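Local coordinates for BILBO1_N domain-containing protein (Trypanosoma brucei equiperdum, PDB 7A1I) that is of unknown detailed function but carries a BILBO1-type, ubiquitin-like N-terminal domain that probably binds partner proteins, perhaps at the flagellar pocket collar, at residues Phe56-Val62 with Gln85-Pro91; Val19-Phe25 with Tyr38-Phe43; Pro30-Leu35 with Leu74-Leu80. All coordinates share one frame; numbering follows the deposited sequence.

Interaction 1: Phe56-Val62 with Gln85-Pro91. With NA (sodium ion), chain E.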
loop_
_atom_site.group_PDB
_atom_site.type_symbol
_atom_site.label_atom_id
_atom_site.label_comp_id
_atom_site.label_asym_id
_atom_site.label_seq_id
_atom_site.Cartn_x
_atom_site.Cartn_y
_atom_site.Cartn_z
ATOM N N PHE A 56 -7.637 10.178 2.886
ATOM C CA PHE A 56 -6.450 9.344 2.992
ATOM C C PHE A 56 -5.226 10.096 2.480
ATOM O O PHE A 56 -5.272 10.729 1.421
ATOM C CB PHE A 56 -6.624 8.039 2.208
ATOM C CG PHE A 56 -5.375 7.217 2.157
ATOM C CD1 PHE A 56 -5.089 6.296 3.165
ATOM C CD2 PHE A 56 -4.468 7.374 1.108
ATOM C CE1 PHE A 56 -3.919 5.555 3.128
ATOM C CE2 PHE A 56 -3.313 6.639 1.062
ATOM C CZ PHE A 56 -3.031 5.722 2.075
ATOM N N ALA A 57 -4.116 9.994 3.209
ATOM C CA ALA A 57 -2.850 10.520 2.708
ATOM C C ALA A 57 -1.692 9.698 3.260
ATOM O O ALA A 57 -1.784 9.103 4.339
ATOM C CB ALA A 57 -2.659 11.996 3.072
ATOM N N VAL A 58 -0.592 9.677 2.512
ATOM C CA VAL A 58 0.623 8.975 2.916
ATOM C C VAL A 58 1.589 9.966 3.541
ATOM O O VAL A 58 1.891 11.009 2.940
ATOM C CB VAL A 58 1.277 8.263 1.719
ATOM C CG1 VAL A 58 2.587 7.590 2.138
ATOM C CG2 VAL A 58 0.327 7.247 1.135
ATOM N N ASN A 59 2.086 9.658 4.749
ATOM C CA ASN A 59 3.214 10.427 5.262
ATOM C C ASN A 59 4.493 9.604 5.412
ATOM O O ASN A 59 5.551 10.191 5.679
ATOM C CB ASN A 59 2.853 11.165 6.577
ATOM C CG ASN A 59 2.672 10.250 7.772
ATOM O OD1 ASN A 59 2.391 9.064 7.641
ATOM N ND2 ASN A 59 2.800 10.828 8.963
ATOM N N SER A 60 4.441 8.290 5.177
ATOM C CA SER A 60 5.626 7.431 5.156
ATOM C C SER A 60 5.295 6.131 4.424
ATOM O O SER A 60 4.159 5.669 4.465
ATOM C CB SER A 60 6.106 7.126 6.585
ATOM O OG SER A 60 7.274 6.329 6.555
ATOM N N ALA A 61 6.275 5.559 3.712
ATOM C CA ALA A 61 6.059 4.303 2.987
ATOM C C ALA A 61 7.179 3.294 3.237
ATOM O O ALA A 61 8.348 3.678 3.321
ATOM C CB ALA A 61 5.924 4.558 1.478
ATOM N N VAL A 62 6.829 2.001 3.345
ATOM C CA VAL A 62 7.827 0.943 3.482
ATOM C C VAL A 62 7.514 -0.186 2.510
ATOM O O VAL A 62 6.389 -0.345 2.038
ATOM C CB VAL A 62 7.930 0.382 4.926
ATOM C CG1 VAL A 62 8.554 1.405 5.855
ATOM C CG2 VAL A 62 6.554 -0.092 5.431
ATOM N N GLN A 85 5.302 -6.121 -1.611
ATOM C CA GLN A 85 4.256 -5.676 -0.697
ATOM C C GLN A 85 4.695 -4.340 -0.112
ATOM O O GLN A 85 5.737 -4.255 0.554
ATOM C CB GLN A 85 3.989 -6.691 0.425
ATOM C CG GLN A 85 2.927 -6.221 1.407
ATOM C CD GLN A 85 1.503 -6.251 0.807
ATOM O OE1 GLN A 85 1.019 -7.301 0.386
ATOM N NE2 GLN A 85 0.858 -5.094 0.746
ATOM N N VAL A 86 3.911 -3.318 -0.367
ATOM C CA VAL A 86 4.122 -1.985 0.176
ATOM C C VAL A 86 3.148 -1.744 1.316
ATOM O O VAL A 86 2.014 -2.257 1.312
ATOM C CB VAL A 86 3.954 -0.935 -0.940
ATOM C CG1 VAL A 86 3.940 0.479 -0.367
ATOM C CG2 VAL A 86 5.125 -1.071 -1.931
ATOM N N TYR A 87 3.591 -0.963 2.307
ATOM C CA TYR A 87 2.722 -0.506 3.385
ATOM C C TYR A 87 2.835 1.005 3.500
ATOM O O TYR A 87 3.945 1.543 3.570
ATOM C CB TYR A 87 3.070 -1.156 4.738
ATOM C CG TYR A 87 2.013 -0.917 5.791
ATOM C CD1 TYR A 87 2.162 0.085 6.756
ATOM C CD2 TYR A 87 0.866 -1.707 5.835
ATOM C CE1 TYR A 87 1.178 0.293 7.731
ATOM C CE2 TYR A 87 -0.123 -1.498 6.796
ATOM C CZ TYR A 87 0.031 -0.502 7.728
ATOM O OH TYR A 87 -0.944 -0.317 8.689
ATOM N N LEU A 88 1.682 1.677 3.559
ATOM C CA LEU A 88 1.598 3.130 3.641
ATOM C C LEU A 88 1.159 3.543 5.040
ATOM O O LEU A 88 0.112 3.089 5.530
ATOM C CB LEU A 88 0.631 3.690 2.595
ATOM C CG LEU A 88 0.972 3.290 1.159
ATOM C CD1 LEU A 88 -0.037 3.876 0.163
ATOM C CD2 LEU A 88 2.411 3.702 0.801
ATOM N N PHE A 89 1.990 4.343 5.700
ATOM C CA PHE A 89 1.620 4.972 6.957
ATOM C C PHE A 89 0.844 6.250 6.677
ATOM O O PHE A 89 1.042 6.909 5.650
ATOM C CB PHE A 89 2.862 5.270 7.800
ATOM C CG PHE A 89 3.573 4.044 8.266
ATOM C CD1 PHE A 89 3.011 3.239 9.256
ATOM C CD2 PHE A 89 4.799 3.679 7.714
ATOM C CE1 PHE A 89 3.650 2.096 9.688
ATOM C CE2 PHE A 89 5.455 2.538 8.155
ATOM C CZ PHE A 89 4.872 1.739 9.146
ATOM N N GLN A 90 -0.065 6.592 7.592
ATOM C CA GLN A 90 -0.868 7.799 7.475
ATOM C C GLN A 90 -0.636 8.732 8.657
ATOM O O GLN A 90 -0.267 8.288 9.748
ATOM C CB GLN A 90 -2.366 7.469 7.407
ATOM C CG GLN A 90 -2.776 6.513 6.311
ATOM C CD GLN A 90 -4.206 6.038 6.512
ATOM O OE1 GLN A 90 -5.131 6.851 6.549
ATOM N NE2 GLN A 90 -4.394 4.728 6.661
ATOM N N PRO A 91 -0.876 10.027 8.486
ATOM C CA PRO A 91 -0.922 10.923 9.645
ATOM C C PRO A 91 -2.221 10.732 10.421
ATOM O O PRO A 91 -3.204 10.201 9.905
ATOM C CB PRO A 91 -0.856 12.314 9.008
ATOM C CG PRO A 91 -1.523 12.127 7.674
ATOM C CD PRO A 91 -1.127 10.746 7.219
HETATM NA NA NA E . 2.405 8.009 11.008
HETATM O O HOH W 1 -5.065 9.270 6.275
HETATM O O HOH W 2 4.177 7.854 9.739
#

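Interaction 2: Val19-Phe25 with Tyr38-Phe43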
loop_
_atom_site.group_PDB
_atom_site.type_symbol
_atom_site.label_atom_id
_atom_site.label_comp_id
_atom_site.label_asym_id
_atom_site.label_seq_id
_atom_site.Cartn_x
_atom_site.Cartn_y
_atom_site.Cartn_z
ATOM N N VAL A 19 -6.122 -3.089 4.974
ATOM C CA VAL A 19 -6.705 -3.219 3.640
ATOM C C VAL A 19 -5.561 -3.296 2.633
ATOM O O VAL A 19 -4.640 -2.472 2.674
ATOM C CB VAL A 19 -7.625 -2.039 3.282
ATOM C CG1 VAL A 19 -8.176 -2.208 1.859
ATOM C CG2 VAL A 19 -8.750 -1.929 4.264
ATOM N N ASN A 20 -5.629 -4.275 1.731
ATOM C CA ASN A 20 -4.571 -4.567 0.774
ATOM C C ASN A 20 -5.150 -4.513 -0.637
ATOM O O ASN A 20 -6.208 -5.094 -0.889
ATOM C CB ASN A 20 -3.974 -5.951 1.071
ATOM C CG ASN A 20 -2.608 -6.152 0.450
ATOM O OD1 ASN A 20 -1.965 -5.208 0.037
ATOM N ND2 ASN A 20 -2.165 -7.399 0.388
ATOM N N LEU A 21 -4.466 -3.791 -1.538
ATOM C CA LEU A 21 -4.835 -3.624 -2.943
ATOM C C LEU A 21 -3.710 -4.088 -3.865
ATOM O O LEU A 21 -2.530 -3.843 -3.598
ATOM C CB LEU A 21 -5.125 -2.152 -3.277
ATOM C CG LEU A 21 -6.164 -1.432 -2.424
ATOM C CD1 LEU A 21 -6.294 0.021 -2.862
ATOM C CD2 LEU A 21 -7.498 -2.146 -2.516
ATOM N N ARG A 22 -4.069 -4.716 -4.981
ATOM C CA ARG A 22 -3.094 -5.150 -5.976
ATOM C C ARG A 22 -3.201 -4.266 -7.208
ATOM O O ARG A 22 -4.307 -4.036 -7.714
ATOM C CB ARG A 22 -3.310 -6.617 -6.356
ATOM C CG ARG A 22 -2.093 -7.271 -6.987
ATOM C CD ARG A 22 -2.054 -7.104 -8.486
ATOM N NE ARG A 22 -3.203 -7.729 -9.127
ATOM C CZ ARG A 22 -3.217 -8.991 -9.538
ATOM N NH1 ARG A 22 -2.142 -9.752 -9.372
ATOM N NH2 ARG A 22 -4.300 -9.489 -10.119
ATOM N N PHE A 23 -2.049 -3.810 -7.712
ATOM C CA PHE A 23 -1.952 -3.049 -8.949
ATOM C C PHE A 23 -1.068 -3.799 -9.936
ATOM O O PHE A 23 -0.014 -4.327 -9.563
ATOM C CB PHE A 23 -1.373 -1.648 -8.702
ATOM C CG PHE A 23 -2.256 -0.779 -7.857
ATOM C CD1 PHE A 23 -1.978 -0.586 -6.509
ATOM C CD2 PHE A 23 -3.369 -0.159 -8.407
ATOM C CE1 PHE A 23 -2.807 0.207 -5.723
ATOM C CE2 PHE A 23 -4.209 0.626 -7.629
ATOM C CZ PHE A 23 -3.932 0.816 -6.292
ATOM N N LEU A 24 -1.515 -3.861 -11.187
ATOM C CA LEU A 24 -0.801 -4.534 -12.268
ATOM C C LEU A 24 -0.241 -3.491 -13.224
ATOM O O LEU A 24 -0.985 -2.647 -13.731
ATOM C CB LEU A 24 -1.725 -5.492 -13.024
ATOM C CG LEU A 24 -2.102 -6.768 -12.283
ATOM C CD1 LEU A 24 -3.548 -7.134 -12.578
ATOM C CD2 LEU A 24 -1.166 -7.900 -12.670
ATOM N N PHE A 25 1.061 -3.554 -13.480
ATOM C CA PHE A 25 1.723 -2.627 -14.388
ATOM C C PHE A 25 2.364 -3.394 -15.535
ATOM O O PHE A 25 2.499 -4.621 -15.497
ATOM C CB PHE A 25 2.787 -1.797 -13.660
ATOM C CG PHE A 25 2.248 -0.998 -12.523
ATOM C CD1 PHE A 25 1.860 0.323 -12.707
ATOM C CD2 PHE A 25 2.104 -1.579 -11.259
ATOM C CE1 PHE A 25 1.346 1.057 -11.648
ATOM C CE2 PHE A 25 1.598 -0.851 -10.195
ATOM C CZ PHE A 25 1.216 0.464 -10.383
ATOM N N TYR A 38 -1.401 6.584 -7.416
ATOM C CA TYR A 38 -2.449 5.582 -7.633
ATOM C C TYR A 38 -3.024 5.093 -6.303
ATOM O O TYR A 38 -4.250 4.965 -6.152
ATOM C CB TYR A 38 -1.902 4.391 -8.426
ATOM C CG TYR A 38 -1.680 4.622 -9.910
ATOM C CD1 TYR A 38 -1.062 3.655 -10.690
ATOM C CD2 TYR A 38 -2.077 5.801 -10.524
ATOM C CE1 TYR A 38 -0.853 3.850 -12.049
ATOM C CE2 TYR A 38 -1.873 6.008 -11.881
ATOM C CZ TYR A 38 -1.261 5.029 -12.638
ATOM O OH TYR A 38 -1.055 5.235 -13.982
ATOM N N SER A 39 -2.144 4.810 -5.332
ATOM C CA SER A 39 -2.575 4.341 -4.026
ATOM C C SER A 39 -3.416 5.382 -3.307
ATOM O O SER A 39 -4.403 5.046 -2.646
ATOM C CB SER A 39 -1.346 3.987 -3.173
ATOM O OG SER A 39 -0.621 2.910 -3.737
ATOM N N THR A 40 -3.017 6.651 -3.387
ATOM C CA THR A 40 -3.765 7.702 -2.715
ATOM C C THR A 40 -5.160 7.848 -3.316
ATOM O O THR A 40 -6.159 7.942 -2.580
ATOM C CB THR A 40 -2.980 9.005 -2.780
ATOM O OG1 THR A 40 -1.799 8.876 -1.966
ATOM C CG2 THR A 40 -3.832 10.188 -2.314
ATOM N N THR A 41 -5.254 7.820 -4.649
ATOM C CA THR A 41 -6.571 7.867 -5.292
ATOM C C THR A 41 -7.432 6.676 -4.871
ATOM O O THR A 41 -8.613 6.839 -4.516
ATOM C CB THR A 41 -6.425 7.882 -6.812
ATOM O OG1 THR A 41 -5.663 9.026 -7.206
ATOM C CG2 THR A 41 -7.807 7.971 -7.472
ATOM N N ALA A 42 -6.846 5.469 -4.909
ATOM C CA ALA A 42 -7.591 4.244 -4.641
ATOM C C ALA A 42 -8.076 4.187 -3.203
ATOM O O ALA A 42 -9.214 3.783 -2.948
ATOM C CB ALA A 42 -6.735 3.017 -4.953
ATOM N N PHE A 43 -7.237 4.576 -2.248
ATOM C CA PHE A 43 -7.656 4.489 -0.858
ATOM C C PHE A 43 -8.595 5.622 -0.475
ATOM O O PHE A 43 -9.463 5.429 0.384
ATOM C CB PHE A 43 -6.448 4.466 0.077
ATOM C CG PHE A 43 -5.754 3.142 0.120
ATOM C CD1 PHE A 43 -4.383 3.061 -0.107
ATOM C CD2 PHE A 43 -6.464 1.982 0.377
ATOM C CE1 PHE A 43 -3.736 1.838 -0.078
ATOM C CE2 PHE A 43 -5.825 0.758 0.416
ATOM C CZ PHE A 43 -4.456 0.683 0.182
#

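Interaction 3: Pro30-Leu35 with Leu74-Leu80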
loop_
_atom_site.group_PDB
_atom_site.type_symbol
_atom_site.label_atom_id
_atom_site.label_comp_id
_atom_site.label_asym_id
_atom_site.label_seq_id
_atom_site.Cartn_x
_atom_site.Cartn_y
_atom_site.Cartn_z
ATOM N N PRO A 30 6.084 0.373 -12.282
ATOM C CA PRO A 30 5.786 1.726 -11.816
ATOM C C PRO A 30 7.016 2.390 -11.216
ATOM O O PRO A 30 7.987 1.742 -10.820
ATOM C CB PRO A 30 4.712 1.496 -10.743
ATOM C CG PRO A 30 5.047 0.154 -10.189
ATOM C CD PRO A 30 5.775 -0.637 -11.257
ATOM N N SER A 31 6.939 3.707 -11.142
ATOM C CA SER A 31 7.860 4.489 -10.341
ATOM C C SER A 31 7.197 4.705 -8.990
ATOM O O SER A 31 5.975 4.557 -8.837
ATOM C CB SER A 31 8.178 5.833 -11.001
ATOM O OG SER A 31 7.061 6.704 -10.841
ATOM N N VAL A 32 8.014 4.999 -7.982
ATOM C CA VAL A 32 7.448 5.098 -6.644
ATOM C C VAL A 32 6.394 6.193 -6.592
ATOM O O VAL A 32 5.303 6.001 -6.037
ATOM C CB VAL A 32 8.550 5.340 -5.602
ATOM C CG1 VAL A 32 7.902 5.496 -4.246
ATOM C CG2 VAL A 32 9.544 4.189 -5.601
ATOM N N SER A 33 6.682 7.349 -7.187
ATOM C CA SER A 33 5.732 8.450 -7.092
ATOM C C SER A 33 4.407 8.104 -7.764
ATOM O O SER A 33 3.332 8.430 -7.237
ATOM C CB SER A 33 6.322 9.710 -7.698
ATOM O OG SER A 33 6.341 9.593 -9.106
ATOM N N ARG A 34 4.466 7.421 -8.911
ATOM C CA ARG A 34 3.244 6.981 -9.577
ATOM C C ARG A 34 2.465 5.999 -8.713
ATOM O O ARG A 34 1.237 6.100 -8.595
ATOM C CB ARG A 34 3.586 6.337 -10.920
ATOM C CG ARG A 34 2.373 6.194 -11.841
ATOM C CD ARG A 34 1.975 7.542 -12.445
ATOM N NE ARG A 34 3.010 8.051 -13.343
ATOM C CZ ARG A 34 3.011 9.267 -13.882
ATOM N NH1 ARG A 34 2.029 10.118 -13.615
ATOM N NH2 ARG A 34 4.005 9.634 -14.681
ATOM N N LEU A 35 3.159 5.022 -8.133
ATOM C CA LEU A 35 2.514 4.063 -7.245
ATOM C C LEU A 35 1.845 4.758 -6.063
ATOM O O LEU A 35 0.744 4.367 -5.632
ATOM C CB LEU A 35 3.550 3.045 -6.765
ATOM C CG LEU A 35 3.021 2.082 -5.702
ATOM C CD1 LEU A 35 2.017 1.101 -6.334
ATOM C CD2 LEU A 35 4.195 1.360 -5.084
ATOM N N LEU A 74 10.768 3.018 1.642
ATOM C CA LEU A 74 10.537 3.014 0.193
ATOM C C LEU A 74 10.954 4.367 -0.373
ATOM O O LEU A 74 10.259 5.370 -0.172
ATOM C CB LEU A 74 9.073 2.713 -0.136
ATOM C CG LEU A 74 8.763 2.655 -1.645
ATOM C CD1 LEU A 74 9.667 1.659 -2.379
ATOM C CD2 LEU A 74 7.286 2.330 -1.894
ATOM N N GLU A 75 12.083 4.390 -1.086
ATOM C CA GLU A 75 12.684 5.627 -1.573
ATOM C C GLU A 75 13.022 5.582 -3.062
ATOM O O GLU A 75 13.043 6.626 -3.720
ATOM C CB GLU A 75 13.957 5.945 -0.777
ATOM C CG GLU A 75 13.740 6.270 0.703
ATOM C CD GLU A 75 15.029 6.694 1.404
ATOM O OE1 GLU A 75 15.762 5.811 1.904
ATOM O OE2 GLU A 75 15.321 7.909 1.441
ATOM N N ARG A 76 13.336 4.405 -3.599
ATOM C CA ARG A 76 13.799 4.275 -4.971
ATOM C C ARG A 76 12.950 3.272 -5.740
ATOM O O ARG A 76 12.488 2.265 -5.195
ATOM C CB ARG A 76 15.288 3.840 -5.055
ATOM C CG ARG A 76 16.286 4.801 -4.433
ATOM C CD ARG A 76 16.056 6.242 -4.876
ATOM N NE ARG A 76 16.163 6.438 -6.322
ATOM C CZ ARG A 76 17.285 6.763 -6.959
ATOM N NH1 ARG A 76 18.430 6.912 -6.297
ATOM N NH2 ARG A 76 17.267 6.924 -8.277
ATOM N N THR A 77 12.780 3.556 -7.034
ATOM C CA THR A 77 11.973 2.701 -7.898
ATOM C C THR A 77 12.578 1.306 -8.032
ATOM O O THR A 77 11.842 0.330 -8.228
ATOM C CB THR A 77 11.797 3.392 -9.260
ATOM O OG1 THR A 77 10.957 4.544 -9.083
ATOM C CG2 THR A 77 11.143 2.470 -10.280
ATOM N N THR A 78 13.913 1.179 -7.914
ATOM C CA THR A 78 14.536 -0.141 -7.974
ATOM C C THR A 78 14.076 -1.059 -6.850
ATOM O O THR A 78 14.265 -2.275 -6.945
ATOM C CB THR A 78 16.075 -0.037 -7.927
ATOM O OG1 THR A 78 16.471 0.783 -6.820
ATOM C CG2 THR A 78 16.620 0.548 -9.215
ATOM N N GLN A 79 13.438 -0.525 -5.812
ATOM C CA GLN A 79 12.892 -1.371 -4.761
ATOM C C GLN A 79 11.578 -2.036 -5.158
ATOM O O GLN A 79 11.102 -2.920 -4.430
ATOM C CB GLN A 79 12.680 -0.554 -3.487
ATOM C CG GLN A 79 13.953 -0.098 -2.796
ATOM C CD GLN A 79 13.635 0.816 -1.629
ATOM O OE1 GLN A 79 13.420 2.024 -1.811
ATOM N NE2 GLN A 79 13.571 0.242 -0.417
ATOM N N LEU A 80 10.957 -1.618 -6.258
ATOM C CA LEU A 80 9.643 -2.140 -6.625
ATOM C C LEU A 80 9.838 -3.317 -7.570
ATOM O O LEU A 80 9.814 -3.179 -8.796
ATOM C CB LEU A 80 8.776 -1.041 -7.227
ATOM C CG LEU A 80 8.434 0.010 -6.164
ATOM C CD1 LEU A 80 7.530 1.117 -6.706
ATOM C CD2 LEU A 80 7.802 -0.649 -4.930
#

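Interaction 1: Phe56-Val62 with Gln85-Pro91
V62 and Y87 form the regular end of an antiparallel strand pairing in the ubiquitin-like (beta-grasp) sheet, joining strand 60-65 to strand 84-89. The short strand segments run at 162° to each other, and the pair is hydrogen-bonded in both directions: V62 N to Y87 O is 2.9 Å and Y87 N to V62 O is 2.9 Å, both nearly straight. Next comes the non-hydrogen-bonded pair A61 with L88, then S60 with F89, where F89 N reaches S60 O at 2.8 Å. Here the regular pattern breaks: F89 O accepts from N59 N (3.1 Å) instead of from S60 N, just before strand 60-65 begins, where N59 is still in the loop leading into it.

The alternation sorts the side chains. On the helix-facing side, L88 has chi1 -56°, with CG opposite its carbonyl carbon, and its CD1 lies 3.5 Å from V58 CG2; the edge of the F56 ring approaches the same methyl. F56 also crosses the Q90 side chain at roughly a right angle, CE1 being 3.4 Å from Q90 CD and the ring and amide planes inclined by 51°. The Q90 amide is held by its NE2 bond to D13 O. On the other side of the sheet V62 CG2 lies 3.9 Å from F89 CE2, and Y87 CD1 stands over a face of the F89 ring, while Y87 OH bonds to D95 and K18. Apolar side chains of another protein's chain pack on V62, Y87 and F89. Q90 O is 3.0 Å from a sodium ion, which also holds a water.

Backbone bonds thus fix the register, while apolar side chains cover both faces: one packs on the helix, and the other forms a hydrophobic binding surface.

Interaction 2: Val19-Phe25 with Tyr38-Phe43
L21 meets F43 at the tight end of this strand-on-helix contact, where strand 17-25 lies against helix 32-50. The short segments are inclined at 129°, their axes 10.6 Å apart at closest approach. L21 CD1 sits over one face of the F43 ring, 3.8 Å from its centroid and 26° off the normal, which meets the criteria for a CH-pi contact. The same methyl is 3.7 Å from A42 CB, so it is wedged between a ring and a small side chain. F43 leaves the helix beside the strand, not straight at it; with CG opposite the carbonyl carbon (chi1 -77°) the ring still reaches L21 and V19. A42 CB also touches F23, meeting the ring at its edge 3.8 Å from CZ. S39 OG, near the F23 ring, is hydrogen-bonded to L35 O within the helix.

The other end is partly exposed and rests mainly on one edge contact. There F25 and Y38 slide past each other in opposite directions and meet edge to edge, F25 CE1 being 3.6 Å from Y38 CE1.

No hydrogen bond crosses the interface. Its cohesion therefore comes from dispersion and shape, the CH-pi contact of L21 with F43 being its most clearly oriented element.

Interaction 3: Pro30-Leu35 with Leu74-Leu80
A chi1 of -69° in T77 sets OG1 opposite its own carbonyl carbon and turns it to V32, whose backbone N donates to it at 3.2 Å. The same rotation puts the T77 methyl against P30, with CG2 3.3 Å from P30 O. In V32, CG1 lies opposite the backbone N (chi1 178°), and the two methyls divide their work: CG1 goes to L74, 3.9 Å from its CG, while CG2 packs on the backbone of R76, 3.5 Å from its carbonyl carbon.

The V32 N-H belongs to the first turn of helix 32-50, where no preceding turn supplies an acceptor, and T77 fills that need from another part of the chain. S31 holds the N-cap position, its OG taking a weak bond from R34 N. The T77 side is itself ordered: Q79 OE1 accepts from E75 N at 2.8 Å and from R76 N at 3.0 Å, two bonds that fold the turn around one amide oxygen ahead of the 3-10 segment 77-79.

Deeper than the V32-T77 hydrogen bond, L80 CD1 fills the angle between L35 CD2 (3.7 Å) and V32 CG2 (3.8 Å). The contact joins the start of helix 32-50 to the connection between strands 70-73 and 84-89; inward, L35 and L80 continue onto I8 of strand 6-14 and V86 of strand 84-89, while L74 also packs on A61 and V63 of strand 60-65.

Overall arrangement
Interaction 2 is the most buried of the three, without a hydrogen bond across its interface and dominated by apolar side chains, packing helix 32-50 on strand 17-25. Interaction 1 joins two strands of the same sheet, so its chemistry is mainly backbone hydrogen bonding, with one face turned to that helix: L88 packs on S39, and F56 on F43 and T40. Interaction 3 lies farthest from the chain centre and combines a polar outer side with an apolar inner side. It shares helix 32-50 with interaction 2, where F25 touches P30 and L35, and meets interaction 1 through an L74-A61 backbone hydrogen bond and L80 packing on V86. A Q85-N20 side-chain hydrogen bond connects interactions 1 and 2.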